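Local coordinates for calcium homeostasis modulator protein 5 (Homo sapiens, PDB 7D60) that forms undecameric, cone-shaped large-pore channels with cation channel activity, whose gating and ion conductance are probably regulated by membrane lipids, at residues K40-C43 and S44-M48; E151-H154 and K155-C158; S205-Y209 and L210-F214; G51-F54 and L55-A59; S279-H282 and R283-D286. One frame throughout, in Å; residues are numbered along the deposited sequence.

Interaction 1: K40-C43 and S44-M48; sequences KCPC and STENM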
loop_
_atom_site.group_PDB
_atom_site.type_symbol
_atom_site.label_atom_id
_atom_site.label_comp_id
_atom_site.label_asym_id
_atom_site.label_seq_id
_atom_site.Cartn_x
_atom_site.Cartn_y
_atom_site.Cartn_z
ATOM N N LYS A 40 4.928 -26.881 -36.651
ATOM C CA LYS A 40 4.646 -28.285 -36.386
ATOM C C LYS A 40 4.894 -29.062 -37.667
ATOM O O LYS A 40 4.199 -28.870 -38.667
ATOM C CB LYS A 40 3.225 -28.490 -35.845
ATOM C CG LYS A 40 2.124 -27.703 -36.525
ATOM C CD LYS A 40 0.813 -27.881 -35.790
ATOM C CE LYS A 40 0.832 -27.140 -34.464
ATOM N NZ LYS A 40 0.893 -25.664 -34.649
ATOM N N CYS A 41 5.897 -29.904 -37.634
ATOM C CA CYS A 41 6.431 -30.592 -38.796
ATOM C C CYS A 41 5.436 -31.635 -39.295
ATOM O O CYS A 41 4.897 -32.405 -38.501
ATOM C CB CYS A 41 7.763 -31.257 -38.433
ATOM S SG CYS A 41 8.717 -32.061 -39.750
ATOM N N PRO A 42 5.165 -31.678 -40.591
ATOM C CA PRO A 42 4.394 -32.781 -41.156
ATOM C C PRO A 42 5.297 -34.003 -41.285
ATOM O O PRO A 42 6.470 -33.990 -40.929
ATOM C CB PRO A 42 3.966 -32.242 -42.517
ATOM C CG PRO A 42 5.065 -31.355 -42.905
ATOM C CD PRO A 42 5.624 -30.759 -41.642
ATOM N N CYS A 43 4.743 -35.076 -41.810
ATOM C CA CYS A 43 5.533 -36.283 -41.964
ATOM C C CYS A 43 5.331 -36.843 -43.354
ATOM O O CYS A 43 5.074 -38.027 -43.564
ATOM C CB CYS A 43 5.197 -37.245 -40.837
ATOM S SG CYS A 43 6.201 -36.898 -39.365
ATOM N N SER A 44 5.457 -35.955 -44.327
ATOM C CA SER A 44 5.118 -36.177 -45.718
ATOM C C SER A 44 6.372 -36.030 -46.568
ATOM O O SER A 44 7.487 -35.947 -46.058
ATOM C CB SER A 44 4.038 -35.191 -46.155
ATOM O OG SER A 44 2.915 -35.248 -45.295
ATOM N N THR A 45 6.177 -35.996 -47.883
ATOM C CA THR A 45 7.265 -35.697 -48.803
ATOM C C THR A 45 7.581 -34.211 -48.881
ATOM O O THR A 45 8.541 -33.837 -49.560
ATOM C CB THR A 45 6.933 -36.212 -50.201
ATOM O OG1 THR A 45 5.636 -35.745 -50.586
ATOM C CG2 THR A 45 6.945 -37.728 -50.224
ATOM N N GLU A 46 6.802 -33.359 -48.216
ATOM C CA GLU A 46 7.057 -31.927 -48.158
ATOM C C GLU A 46 7.790 -31.526 -46.885
ATOM O O GLU A 46 7.574 -30.429 -46.369
ATOM C CB GLU A 46 5.748 -31.150 -48.278
ATOM C CG GLU A 46 4.644 -31.658 -47.364
ATOM C CD GLU A 46 3.361 -30.849 -47.474
ATOM O OE1 GLU A 46 2.455 -31.259 -48.229
ATOM O OE2 GLU A 46 3.257 -29.804 -46.797
ATOM N N ASN A 47 8.642 -32.405 -46.358
ATOM C CA ASN A 47 9.433 -32.060 -45.184
ATOM C C ASN A 47 10.580 -31.132 -45.535
ATOM O O ASN A 47 10.937 -30.260 -44.739
ATOM C CB ASN A 47 9.987 -33.318 -44.521
ATOM C CG ASN A 47 9.196 -33.729 -43.323
ATOM O OD1 ASN A 47 8.372 -32.974 -42.836
ATOM N ND2 ASN A 47 9.471 -34.911 -42.809
ATOM N N MET A 48 11.176 -31.325 -46.711
ATOM C CA MET A 48 12.344 -30.547 -47.098
ATOM C C MET A 48 11.983 -29.093 -47.352
ATOM O O MET A 48 12.693 -28.194 -46.906
ATOM C CB MET A 48 12.993 -31.165 -48.331
ATOM C CG MET A 48 14.243 -30.461 -48.803
ATOM S SD MET A 48 15.593 -30.522 -47.615
ATOM C CE MET A 48 16.531 -31.906 -48.246
#
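Between Pro42 and Asn47 the backbone leaves an extended path and makes an irregular turn into helix 47-68, with Glu46 at the N-cap position, so that the first helical residue comes back beside the proline. This is the extracellular entrance to transmembrane helix S2, braced by the disulfides of the CALHM channel: Cys41 is bonded to Cys127 and Cys43 to Cys158. Ser44 and Glu46 are loose neighbours of the proline ring. Pro42 CB lies 4.2 Å from Ser44 OG, and Pro42 CG is 4.5 Å from Glu46 CG. Asn47 comes nearer, its OD1 3.7 Å from Pro42 CG; the ring and the amide pass one another, running opposite ways. Outside the turn, Glu46 OE1 makes a weak hydrogen bond with Ser174 of a neighbouring subunit, whose Leu173 packs on Pro42, and Lys40 NZ forms a salt bridge with a bound phosphatidic acid. Cys41 turns its sulfur anti to the backbone N (chi1 -175°), which brings SG alongside the Asn47 amide, 3.2 Å from Asn47 OD1.

Interaction 2: E151-H154 and K155-C158; sequences EELH and KVSC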
loop_
_atom_site.group_PDB
_atom_site.type_symbol
_atom_site.label_atom_id
_atom_site.label_comp_id
_atom_site.label_asym_id
_atom_site.label_seq_id
_atom_site.Cartn_x
_atom_site.Cartn_y
_atom_site.Cartn_z
ATOM N N GLU A 151 13.595 -45.639 -45.468
ATOM C CA GLU A 151 12.304 -45.419 -46.107
ATOM C C GLU A 151 11.372 -44.602 -45.226
ATOM O O GLU A 151 10.581 -43.800 -45.730
ATOM C CB GLU A 151 11.653 -46.756 -46.461
ATOM C CG GLU A 151 12.111 -47.336 -47.786
ATOM C CD GLU A 151 13.271 -48.301 -47.627
ATOM O OE1 GLU A 151 13.538 -48.730 -46.486
ATOM O OE2 GLU A 151 13.918 -48.630 -48.643
ATOM N N GLU A 152 11.449 -44.798 -43.915
ATOM C CA GLU A 152 10.547 -44.143 -42.977
ATOM C C GLU A 152 11.284 -43.170 -42.066
ATOM O O GLU A 152 10.908 -42.997 -40.906
ATOM C CB GLU A 152 9.791 -45.178 -42.149
ATOM C CG GLU A 152 9.259 -46.342 -42.963
ATOM C CD GLU A 152 8.578 -47.394 -42.112
ATOM O OE1 GLU A 152 8.581 -47.255 -40.871
ATOM O OE2 GLU A 152 8.036 -48.361 -42.686
ATOM N N LEU A 153 12.338 -42.529 -42.576
ATOM C CA LEU A 153 13.050 -41.544 -41.770
ATOM C C LEU A 153 12.237 -40.269 -41.603
ATOM O O LEU A 153 12.276 -39.647 -40.536
ATOM C CB LEU A 153 14.412 -41.231 -42.389
ATOM C CG LEU A 153 15.288 -40.200 -41.666
ATOM C CD1 LEU A 153 15.508 -40.580 -40.216
ATOM C CD2 LEU A 153 16.607 -40.009 -42.365
ATOM N N HIS A 154 11.443 -39.898 -42.611
ATOM C CA HIS A 154 10.691 -38.650 -42.562
ATOM C C HIS A 154 9.509 -38.685 -41.606
ATOM O O HIS A 154 8.812 -37.676 -41.495
ATOM C CB HIS A 154 10.207 -38.269 -43.960
ATOM C CG HIS A 154 9.350 -39.306 -44.612
ATOM N ND1 HIS A 154 9.834 -40.177 -45.563
ATOM C CD2 HIS A 154 8.037 -39.597 -44.470
ATOM C CE1 HIS A 154 8.858 -40.968 -45.969
ATOM N NE2 HIS A 154 7.758 -40.637 -45.321
ATOM N N LYS A 155 9.267 -39.795 -40.914
ATOM C CA LYS A 155 8.222 -39.877 -39.911
ATOM C C LYS A 155 8.760 -39.834 -38.492
ATOM O O LYS A 155 7.980 -39.974 -37.552
ATOM C CB LYS A 155 7.400 -41.151 -40.109
ATOM C CG LYS A 155 6.299 -41.016 -41.133
ATOM C CD LYS A 155 5.443 -42.255 -41.179
ATOM C CE LYS A 155 5.968 -43.231 -42.206
ATOM N NZ LYS A 155 6.147 -42.577 -43.525
ATOM N N VAL A 156 10.065 -39.623 -38.312
ATOM C CA VAL A 156 10.669 -39.729 -36.989
ATOM C C VAL A 156 10.309 -38.547 -36.093
ATOM O O VAL A 156 10.405 -38.654 -34.866
ATOM C CB VAL A 156 12.196 -39.900 -37.142
ATOM C CG1 VAL A 156 12.883 -38.578 -37.440
ATOM C CG2 VAL A 156 12.805 -40.573 -35.925
ATOM N N SER A 157 9.855 -37.429 -36.663
ATOM C CA SER A 157 9.508 -36.273 -35.847
ATOM C C SER A 157 8.138 -36.435 -35.205
ATOM O O SER A 157 7.973 -36.197 -34.004
ATOM C CB SER A 157 9.550 -35.001 -36.694
ATOM O OG SER A 157 10.880 -34.651 -37.024
ATOM N N CYS A 158 7.143 -36.855 -35.988
ATOM C CA CYS A 158 5.771 -36.995 -35.515
ATOM C C CYS A 158 5.564 -38.205 -34.614
ATOM O O CYS A 158 4.470 -38.356 -34.061
ATOM C CB CYS A 158 4.802 -37.108 -36.699
ATOM S SG CYS A 158 5.007 -35.919 -38.051
#
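Leu153 and Val156 close the turn through their backbones. The hydrogen bond from Val156 N to Leu153 O measures 3.1 Å with an N-H...O angle of 156°, but the donor sits well above the carbonyl plane, 51° out of it. Apolar contact backs this bond: Leu153 CD1 lies 4.3 Å from Val156 CG1. With chi1 at 78°, the same CG1 is tucked between the valine's own backbone N and carbonyl carbon, where it also comes within 3.3 Å of Leu153 O. Both side chains are buried, and Val156 continues onto Asn168 and Leu171 of helix 168-203.

Polar side chains gather elsewhere on the turn. His154 and Lys155 run side by side in the same direction, and the lysine, bent near its end, brings NZ to 3.1 Å from His154 NE2. Its aliphatic part borders Glu152, with CE 4.3 Å from Glu152 CB. The opposite charges of these two residues do not meet, Glu152 OE1 remaining 5.9 Å from Lys155 NZ; their attraction is probably modest.

Two covalent or polar ties hold the following residues: Cys158 is in a disulfide with Cys43, and Ser157 OG is hydrogen-bonded to Glu126 OE2. The torsions of His154 and Lys155, with the single bond joining the first and fourth residues, define a type I beta turn in the disulfide-linked extracellular loop before S4.

Interaction 3: S205-Y209 and L210-F214; sequences SKVSY and LQLSF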
loop_
_atom_site.group_PDB
_atom_site.type_symbol
_atom_site.label_atom_id
_atom_site.label_comp_id
_atom_site.label_asym_id
_atom_site.label_seq_id
_atom_site.Cartn_x
_atom_site.Cartn_y
_atom_site.Cartn_z
ATOM N N SER A 205 43.228 3.299 -43.353
ATOM C CA SER A 205 42.636 4.621 -43.259
ATOM C C SER A 205 43.653 5.699 -43.612
ATOM O O SER A 205 44.865 5.504 -43.497
ATOM C CB SER A 205 42.094 4.847 -41.854
ATOM O OG SER A 205 41.871 6.215 -41.606
ATOM N N LYS A 206 43.144 6.848 -44.058
ATOM C CA LYS A 206 44.008 7.942 -44.480
ATOM C C LYS A 206 44.477 8.805 -43.320
ATOM O O LYS A 206 45.487 9.499 -43.451
ATOM C CB LYS A 206 43.285 8.818 -45.499
ATOM C CG LYS A 206 43.038 8.140 -46.821
ATOM C CD LYS A 206 44.343 7.855 -47.522
ATOM C CE LYS A 206 44.120 7.541 -48.985
ATOM N NZ LYS A 206 44.734 6.241 -49.364
ATOM N N VAL A 207 43.767 8.783 -42.200
ATOM C CA VAL A 207 44.094 9.596 -41.044
ATOM C C VAL A 207 44.418 8.674 -39.877
ATOM O O VAL A 207 44.072 7.493 -39.871
ATOM C CB VAL A 207 42.948 10.563 -40.686
ATOM C CG1 VAL A 207 42.663 11.479 -41.840
ATOM C CG2 VAL A 207 41.704 9.800 -40.328
ATOM N N SER A 208 45.095 9.227 -38.881
ATOM C CA SER A 208 45.454 8.474 -37.692
ATOM C C SER A 208 44.296 8.510 -36.701
ATOM O O SER A 208 43.191 8.935 -37.028
ATOM C CB SER A 208 46.743 9.015 -37.095
ATOM O OG SER A 208 47.860 8.494 -37.785
ATOM N N TYR A 209 44.539 8.054 -35.474
ATOM C CA TYR A 209 43.447 7.875 -34.525
ATOM C C TYR A 209 42.905 9.203 -34.017
ATOM O O TYR A 209 41.704 9.319 -33.757
ATOM C CB TYR A 209 43.906 7.016 -33.345
ATOM C CG TYR A 209 42.851 6.868 -32.281
ATOM C CD1 TYR A 209 41.769 6.016 -32.471
ATOM C CD2 TYR A 209 42.909 7.603 -31.101
ATOM C CE1 TYR A 209 40.785 5.884 -31.515
ATOM C CE2 TYR A 209 41.919 7.490 -30.144
ATOM C CZ TYR A 209 40.867 6.620 -30.355
ATOM O OH TYR A 209 39.887 6.491 -29.400
ATOM N N LEU A 210 43.762 10.204 -33.859
ATOM C CA LEU A 210 43.332 11.451 -33.244
ATOM C C LEU A 210 42.547 12.317 -34.220
ATOM O O LEU A 210 41.580 12.972 -33.829
ATOM C CB LEU A 210 44.547 12.200 -32.708
ATOM C CG LEU A 210 44.376 12.979 -31.413
ATOM C CD1 LEU A 210 43.877 12.073 -30.321
ATOM C CD2 LEU A 210 45.691 13.591 -31.020
ATOM N N GLN A 211 42.945 12.327 -35.490
ATOM C CA GLN A 211 42.212 13.091 -36.490
ATOM C C GLN A 211 40.891 12.426 -36.844
ATOM O O GLN A 211 39.937 13.112 -37.214
ATOM C CB GLN A 211 43.067 13.267 -37.736
ATOM C CG GLN A 211 42.665 14.429 -38.585
ATOM C CD GLN A 211 43.591 14.639 -39.748
ATOM O OE1 GLN A 211 44.573 13.927 -39.906
ATOM N NE2 GLN A 211 43.283 15.621 -40.575
ATOM N N LEU A 212 40.815 11.103 -36.739
ATOM C CA LEU A 212 39.557 10.404 -36.961
ATOM C C LEU A 212 38.570 10.637 -35.831
ATOM O O LEU A 212 37.362 10.545 -36.049
ATOM C CB LEU A 212 39.820 8.911 -37.136
ATOM C CG LEU A 212 38.688 8.023 -37.642
ATOM C CD1 LEU A 212 38.482 8.209 -39.119
ATOM C CD2 LEU A 212 38.985 6.585 -37.325
ATOM N N SER A 213 39.053 10.951 -34.636
ATOM C CA SER A 213 38.162 11.245 -33.526
ATOM C C SER A 213 37.565 12.640 -33.630
ATOM O O SER A 213 36.458 12.871 -33.137
ATOM C CB SER A 213 38.913 11.090 -32.209
ATOM O OG SER A 213 38.034 11.200 -31.113
ATOM N N PHE A 214 38.280 13.575 -34.250
ATOM C CA PHE A 214 37.721 14.892 -34.517
ATOM C C PHE A 214 36.746 14.861 -35.680
ATOM O O PHE A 214 35.744 15.575 -35.659
ATOM C CB PHE A 214 38.838 15.894 -34.802
ATOM C CG PHE A 214 38.339 17.250 -35.178
ATOM C CD1 PHE A 214 37.735 18.061 -34.237
ATOM C CD2 PHE A 214 38.444 17.706 -36.475
ATOM C CE1 PHE A 214 37.260 19.303 -34.580
ATOM C CE2 PHE A 214 37.963 18.941 -36.820
ATOM C CZ PHE A 214 37.375 19.741 -35.872
#
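Leu210 and Tyr209 stand at the start of the helix, and both pack on a neighbouring subunit. The tyrosine ring is carried outward by a CG anti to the backbone N (chi1 176°) and packs on Arg75 of that subunit, while Leu210 lies on its Ser266. Gln211 extends its chain across Val207 at about a right angle, so that OE1 comes 3.7 Å from Val207 CG1; the valine in turn receives a hydrogen bond at its O from Ser205 OG, 3.1 Å away. The other end of the amide, NE2, makes weak hydrogen bonds with Gln276 OE1 and Tyr278 OH, and Phe271 touches both Val207 and Gln211. This is the first turn of the long cytoplasmic helix 209-246, entered from the short connection that follows S4, and Leu212 supplies its first regular i to i+4 bond: Leu212 N to Ser208 O, 3.2 Å, with an N-H...O angle of 150°. The OG of that serine is hydrogen-bonded to Glu263 and Lys86 of the neighbouring subunit. Leu212 CD1 meets Val207 CG2 at 3.8 Å, again nearly at right angles; its side chain is also about 4 Å from that of the lipid-binding Arg202. Ser213 N reaches Tyr209 O only weakly (3.2 Å, 133°), and Ser213 CB rests 3.6 Å from the same oxygen. Phe214 turns away to meet Tyr278 edge to face, and Met256 of the neighbouring subunit packs against it.

Interaction 4: G51-F54 and L55-A59; sequences GLVF and LFAPA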
loop_
_atom_site.group_PDB
_atom_site.type_symbol
_atom_site.label_atom_id
_atom_site.label_comp_id
_atom_site.label_asym_id
_atom_site.label_seq_id
_atom_site.Cartn_x
_atom_site.Cartn_y
_atom_site.Cartn_z
ATOM N N GLY A 51 10.711 -27.125 -43.749
ATOM C CA GLY A 51 11.686 -26.720 -42.756
ATOM C C GLY A 51 12.718 -25.751 -43.267
ATOM O O GLY A 51 13.299 -25.005 -42.476
ATOM N N LEU A 52 12.948 -25.738 -44.571
ATOM C CA LEU A 52 13.930 -24.877 -45.201
ATOM C C LEU A 52 13.361 -23.507 -45.542
ATOM O O LEU A 52 14.120 -22.615 -45.924
ATOM C CB LEU A 52 14.450 -25.576 -46.456
ATOM C CG LEU A 52 15.752 -25.272 -47.160
ATOM C CD1 LEU A 52 16.857 -25.586 -46.207
ATOM C CD2 LEU A 52 15.860 -26.167 -48.361
ATOM N N VAL A 53 12.050 -23.327 -45.423
ATOM C CA VAL A 53 11.408 -22.024 -45.565
ATOM C C VAL A 53 11.353 -21.293 -44.230
ATOM O O VAL A 53 11.599 -20.091 -44.164
ATOM C CB VAL A 53 10.007 -22.212 -46.196
ATOM C CG1 VAL A 53 9.075 -21.068 -45.885
ATOM C CG2 VAL A 53 10.130 -22.338 -47.693
ATOM N N PHE A 54 11.114 -22.003 -43.129
ATOM C CA PHE A 54 11.157 -21.387 -41.808
ATOM C C PHE A 54 12.563 -20.985 -41.382
ATOM O O PHE A 54 12.709 -20.254 -40.401
ATOM C CB PHE A 54 10.576 -22.335 -40.767
ATOM C CG PHE A 54 9.120 -22.133 -40.497
ATOM C CD1 PHE A 54 8.165 -22.655 -41.350
ATOM C CD2 PHE A 54 8.706 -21.446 -39.374
ATOM C CE1 PHE A 54 6.832 -22.482 -41.094
ATOM C CE2 PHE A 54 7.373 -21.271 -39.113
ATOM C CZ PHE A 54 6.435 -21.789 -39.974
ATOM N N LEU A 55 13.591 -21.450 -42.082
ATOM C CA LEU A 55 14.979 -21.101 -41.824
ATOM C C LEU A 55 15.405 -19.857 -42.596
ATOM O O LEU A 55 16.001 -18.943 -42.023
ATOM C CB LEU A 55 15.870 -22.287 -42.197
ATOM C CG LEU A 55 17.182 -22.589 -41.483
ATOM C CD1 LEU A 55 17.011 -22.571 -39.992
ATOM C CD2 LEU A 55 17.673 -23.939 -41.936
ATOM N N PHE A 56 15.089 -19.797 -43.888
ATOM C CA PHE A 56 15.644 -18.788 -44.776
ATOM C C PHE A 56 14.695 -17.647 -45.115
ATOM O O PHE A 56 15.164 -16.592 -45.545
ATOM C CB PHE A 56 16.110 -19.438 -46.079
ATOM C CG PHE A 56 17.349 -20.255 -45.927
ATOM C CD1 PHE A 56 18.518 -19.679 -45.473
ATOM C CD2 PHE A 56 17.350 -21.601 -46.237
ATOM C CE1 PHE A 56 19.664 -20.429 -45.329
ATOM C CE2 PHE A 56 18.495 -22.354 -46.094
ATOM C CZ PHE A 56 19.649 -21.767 -45.640
ATOM N N ALA A 57 13.394 -17.819 -44.962
ATOM C CA ALA A 57 12.491 -16.716 -45.275
ATOM C C ALA A 57 12.454 -15.618 -44.208
ATOM O O ALA A 57 12.320 -14.451 -44.587
ATOM C CB ALA A 57 11.077 -17.223 -45.568
ATOM N N PRO A 58 12.544 -15.885 -42.893
ATOM C CA PRO A 58 12.762 -14.758 -41.974
ATOM C C PRO A 58 14.147 -14.144 -42.063
ATOM O O PRO A 58 14.348 -13.053 -41.525
ATOM C CB PRO A 58 12.517 -15.375 -40.595
ATOM C CG PRO A 58 11.626 -16.463 -40.849
ATOM C CD PRO A 58 12.100 -17.060 -42.118
ATOM N N ALA A 59 15.110 -14.798 -42.707
ATOM C CA ALA A 59 16.400 -14.165 -42.939
ATOM C C ALA A 59 16.360 -13.237 -44.143
ATOM O O ALA A 59 17.097 -12.251 -44.182
ATOM C CB ALA A 59 17.484 -15.224 -43.125
#
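Val53 and Ala57 share the regular helical bond of this part of S2, a transmembrane helix kinked around Pro58. Ala57 N donates to Val53 O over 3.0 Å at an N-H...O angle of 157°, and the alanine CB sits 4.3 Å from Val53 CG1. One residue on, Pro58 has no N-H to offer; its CD lies 3.7 Å from Phe54 O, where a helical donor would otherwise come. Leu55 N likewise lacks a bond to the turn before, being 3.6 Å from Gly51 O. Phe54, Leu55 and Pro58 form the buried side. Pro58 is covered by Trp114 of the same chain, whose NE1 also donates a hydrogen bond to Leu55 O, and by Trp184 of a neighbouring subunit, which meets the ring of Phe54 edge to face. Leu52 and Phe56 make up the more open side, although Phe56 still rests on Leu115 of helix 109-120. The two run alongside each other in the same direction, so that Leu52 CD1 touches Phe56 CE2 at 3.6 Å. With CG anti to the carbonyl carbon (chi1 -72°), the phenyl ring leans back toward the preceding turn, and Leu52 O approaches it at the edge, close to the ring plane, 3.4 Å from CD2.

Interaction 5: S279-H282 and R283-D286; sequences STLH and RVVD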
loop_
_atom_site.group_PDB
_atom_site.type_symbol
_atom_site.label_atom_id
_atom_site.label_comp_id
_atom_site.label_asym_id
_atom_site.label_seq_id
_atom_site.Cartn_x
_atom_site.Cartn_y
_atom_site.Cartn_z
ATOM N N SER A 279 33.992 17.393 -44.576
ATOM C CA SER A 279 32.743 17.024 -45.224
ATOM C C SER A 279 32.780 17.569 -46.639
ATOM O O SER A 279 33.729 18.244 -47.037
ATOM C CB SER A 279 31.521 17.549 -44.472
ATOM O OG SER A 279 31.543 18.956 -44.374
ATOM N N THR A 280 31.737 17.261 -47.402
ATOM C CA THR A 280 31.610 17.839 -48.730
ATOM C C THR A 280 30.972 19.218 -48.696
ATOM O O THR A 280 31.078 19.959 -49.676
ATOM C CB THR A 280 30.813 16.908 -49.641
ATOM O OG1 THR A 280 30.689 17.499 -50.936
ATOM C CG2 THR A 280 29.448 16.653 -49.073
ATOM N N LEU A 281 30.324 19.580 -47.592
ATOM C CA LEU A 281 29.875 20.948 -47.397
ATOM C C LEU A 281 31.014 21.852 -46.955
ATOM O O LEU A 281 31.010 23.042 -47.268
ATOM C CB LEU A 281 28.748 20.980 -46.371
ATOM C CG LEU A 281 27.937 22.260 -46.246
ATOM C CD1 LEU A 281 27.418 22.666 -47.593
ATOM C CD2 LEU A 281 26.797 22.035 -45.298
ATOM N N HIS A 282 31.985 21.307 -46.224
ATOM C CA HIS A 282 33.207 22.037 -45.910
ATOM C C HIS A 282 34.017 22.313 -47.170
ATOM O O HIS A 282 34.666 23.356 -47.284
ATOM C CB HIS A 282 34.019 21.231 -44.896
ATOM C CG HIS A 282 35.206 21.946 -44.326
ATOM N ND1 HIS A 282 36.161 21.299 -43.577
ATOM C CD2 HIS A 282 35.586 23.242 -44.375
ATOM C CE1 HIS A 282 37.084 22.161 -43.200
ATOM N NE2 HIS A 282 36.761 23.348 -43.674
ATOM N N ARG A 283 33.968 21.406 -48.141
ATOM C CA ARG A 283 34.806 21.545 -49.322
ATOM C C ARG A 283 34.264 22.585 -50.294
ATOM O O ARG A 283 35.039 23.340 -50.881
ATOM C CB ARG A 283 34.961 20.194 -50.013
ATOM C CG ARG A 283 35.941 20.195 -51.158
ATOM C CD ARG A 283 35.828 18.934 -51.969
ATOM N NE ARG A 283 34.474 18.750 -52.471
ATOM C CZ ARG A 283 34.152 18.722 -53.758
ATOM N NH1 ARG A 283 35.093 18.863 -54.679
ATOM N NH2 ARG A 283 32.889 18.550 -54.123
ATOM N N VAL A 284 32.944 22.656 -50.477
ATOM C CA VAL A 284 32.395 23.621 -51.426
ATOM C C VAL A 284 32.365 25.037 -50.865
ATOM O O VAL A 284 32.238 25.992 -51.638
ATOM C CB VAL A 284 30.986 23.215 -51.895
ATOM C CG1 VAL A 284 31.012 21.826 -52.480
ATOM C CG2 VAL A 284 29.992 23.294 -50.764
ATOM N N VAL A 285 32.483 25.202 -49.549
ATOM C CA VAL A 285 32.589 26.534 -48.968
ATOM C C VAL A 285 34.012 27.063 -49.091
ATOM O O VAL A 285 34.226 28.216 -49.477
ATOM C CB VAL A 285 32.099 26.501 -47.509
ATOM C CG1 VAL A 285 32.442 27.776 -46.785
ATOM C CG2 VAL A 285 30.610 26.304 -47.482
ATOM N N ASP A 286 35.004 26.220 -48.808
ATOM C CA ASP A 286 36.394 26.658 -48.850
ATOM C C ASP A 286 36.896 26.845 -50.273
ATOM O O ASP A 286 37.758 27.696 -50.516
ATOM C CB ASP A 286 37.279 25.653 -48.121
ATOM C CG ASP A 286 37.302 25.878 -46.630
ATOM O OD1 ASP A 286 36.805 26.929 -46.177
ATOM O OD2 ASP A 286 37.814 25.003 -45.905
#
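His282 and Asp286, one helical turn apart, meet through NE2 and OD2 at 3.0 Å. The ring and carboxylate planes are 64° apart and the angle is too poor for a hydrogen bond. A backbone bond ties the same pair more firmly, Asp286 N to His282 O at 3.3 Å and 159°. Beside them, Leu281 CD1 touches Val284 CG2 at 4.1 Å, and Thr280 OG1 lies at the edge of the Arg283 guanidinium, 4.0 Å from NH2, which forms a long, weak ion pair with Glu267. Further out, Ser279 is the N-cap of helix 280-287: its OG accepts from His282 N at 3.0 Å and 153°, while the backbone bonds to the N atoms of Arg283, Val284 and Val285 are all long and weak. The imidazole is positioned by a hydrogen bond between ND1 and Tyr278 N and by an edge-to-face contact with His277. Asp286 OD1 forms a salt bridge with Arg240 of a neighbouring subunit, which probably fixes the carboxylate. Since the backbone N-H of Tyr278 can serve ND1 only as a donor, a proton on NE2 is likely, and the nearby carboxylate would favour it electrostatically even without a formed hydrogen bond.

Interactions 1 and 2 sit together at the extracellular end of the chain and are joined covalently by the Cys43-Cys158 disulfide. Interaction 4 continues helix 47-68 from interaction 1, and both touch the same neighbouring subunit, but its chemistry is apolar and aromatic, as suits a membrane-spanning segment. Interactions 3 and 5 lie on the opposite side of the chain's centre, in the cytoplasmic region, about 18 Å apart between centres, and share contacts with a different neighbouring subunit. There the polar ends reach across the interface, through Ser208 and Asp286. Every contact mixes buried and more open residues; exposed ones take part in interactions 4 and 5, and interaction 2 touches no other protein chain.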